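Local coordinates for SufC protein (PDB 2D2E) that binds and probably hydrolyses ATP as a cytoplasmic ABC-type ATPase of the Suf system, which is thought to assemble iron-sulfur clusters, at residues M35-A40 / K237-L242. Sequence-based numbering, arbitrary orientation.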
# COMPACT_ATOMS: atom_id res chain seq x y z
N MET A 35 8.94 -8.62 -0.34
CA MET A 35 10.18 -8.33 -1.05
C MET A 35 10.38 -9.29 -2.20
O MET A 35 9.64 -10.27 -2.35
CB MET A 35 11.36 -8.46 -0.07
CG MET A 35 11.29 -7.50 1.09
SD MET A 35 12.77 -7.61 2.12
CE MET A 35 13.99 -6.94 1.01
N GLY A 36 11.37 -9.01 -3.02
CA GLY A 36 11.65 -9.92 -4.11
C GLY A 36 12.43 -9.23 -5.22
O GLY A 36 12.57 -8.01 -5.22
N PRO A 37 12.96 -10.01 -6.16
CA PRO A 37 13.70 -9.44 -7.28
C PRO A 37 12.64 -8.69 -8.09
O PRO A 37 11.46 -9.04 -8.04
CB PRO A 37 14.19 -10.68 -8.03
CG PRO A 37 14.27 -11.75 -6.96
CD PRO A 37 13.02 -11.49 -6.15
N ASN A 38 13.02 -7.64 -8.82
CA ASN A 38 12.02 -6.93 -9.62
C ASN A 38 11.54 -7.82 -10.78
O ASN A 38 12.33 -8.56 -11.38
CB ASN A 38 12.59 -5.61 -10.13
CG ASN A 38 12.88 -4.64 -9.00
OD1 ASN A 38 12.08 -4.50 -8.07
ND2 ASN A 38 14.02 -3.97 -9.06
N GLY A 39 10.25 -7.79 -11.06
CA GLY A 39 9.71 -8.61 -12.13
C GLY A 39 9.32 -10.02 -11.70
O GLY A 39 8.77 -10.77 -12.50
N ALA A 40 9.61 -10.37 -10.44
CA ALA A 40 9.27 -11.71 -9.94
C ALA A 40 7.84 -11.79 -9.41
O ALA A 40 7.42 -12.83 -8.89
CB ALA A 40 10.27 -12.15 -8.88
N LYS A 237 23.24 -10.29 1.90
CA LYS A 237 23.68 -11.29 0.93
C LYS A 237 23.16 -11.23 -0.48
O LYS A 237 23.81 -11.75 -1.40
CB LYS A 237 23.43 -12.69 1.48
CG LYS A 237 24.31 -13.03 2.68
CD LYS A 237 23.91 -14.37 3.29
CE LYS A 237 24.80 -14.73 4.47
NZ LYS A 237 24.29 -15.95 5.16
N GLY A 238 21.98 -10.65 -0.68
CA GLY A 238 21.42 -10.57 -2.02
C GLY A 238 20.36 -11.62 -2.33
O GLY A 238 20.25 -12.66 -1.67
N TYR A 239 19.57 -11.36 -3.36
CA TYR A 239 18.51 -12.30 -3.70
C TYR A 239 19.01 -13.65 -4.20
O TYR A 239 18.37 -14.67 -3.94
CB TYR A 239 17.55 -11.67 -4.71
CG TYR A 239 16.63 -10.65 -4.07
CD1 TYR A 239 16.85 -9.29 -4.21
CD2 TYR A 239 15.53 -11.07 -3.32
CE1 TYR A 239 15.98 -8.35 -3.63
CE2 TYR A 239 14.65 -10.16 -2.74
CZ TYR A 239 14.89 -8.80 -2.90
OH TYR A 239 14.01 -7.89 -2.34
N GLU A 240 20.16 -13.67 -4.89
CA GLU A 240 20.70 -14.93 -5.41
C GLU A 240 20.99 -15.90 -4.28
O GLU A 240 20.82 -17.11 -4.44
CB GLU A 240 21.98 -14.68 -6.21
CG GLU A 240 21.74 -13.85 -7.46
CD GLU A 240 20.76 -14.52 -8.41
OE1 GLU A 240 20.08 -13.80 -9.18
OE2 GLU A 240 20.67 -15.77 -8.39
N TRP A 241 21.42 -15.36 -3.15
CA TRP A 241 21.70 -16.19 -1.99
C TRP A 241 20.44 -16.93 -1.56
O TRP A 241 20.46 -18.14 -1.33
CB TRP A 241 22.21 -15.34 -0.82
CG TRP A 241 21.97 -15.98 0.51
CD1 TRP A 241 22.64 -17.05 1.04
CD2 TRP A 241 20.92 -15.66 1.44
NE1 TRP A 241 22.07 -17.41 2.24
CE2 TRP A 241 21.01 -16.58 2.51
CE3 TRP A 241 19.90 -14.69 1.46
CZ2 TRP A 241 20.14 -16.56 3.60
CZ3 TRP A 241 19.03 -14.66 2.55
CH2 TRP A 241 19.15 -15.59 3.60
N LEU A 242 19.34 -16.19 -1.44
CA LEU A 242 18.09 -16.80 -1.02
C LEU A 242 17.54 -17.81 -2.02
O LEU A 242 17.00 -18.85 -1.63
CB LEU A 242 17.03 -15.72 -0.75
CG LEU A 242 15.68 -16.23 -0.24
CD1 LEU A 242 15.83 -16.95 1.10
CD2 LEU A 242 14.74 -15.04 -0.09
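The hydroxyl OH of Y239 takes a hydrogen bond from the backbone N of G36, with N to OH at 2.9 Å. The bond is bent, 132° at the hydrogen. The same OH is hydrogen-bonded to the backbone O of H201, so two main-chain groups hold the end of the ring. C of G36 and N of P37 lie over one face of this ring, N 3.8 Å above its centre. P37 covers the same face further back toward the helix: its CD makes a CH-pi contact, 4.2 Å from the ring centroid and 27° off the normal. CG of P37 reaches the root of the ring, 3.9 Å from CG of Y239. M35 meets the phenol end. Its CB and CE both come to 3.5 Å from OH of Y239; the bend at chi3 (68°) brings CE there. At the backbone angles of G36 a side chain would run into the preceding carbonyl O. Y239 is the first residue of the short C-terminal helix 239-244. G238, with positive phi, separates this helix from helix 228-237. The tyrosine thus packs on the start of the Walker A loop (P-loop), between strand 31-35 and helix 42-50, the nucleotide-binding motif of ABC ATPases.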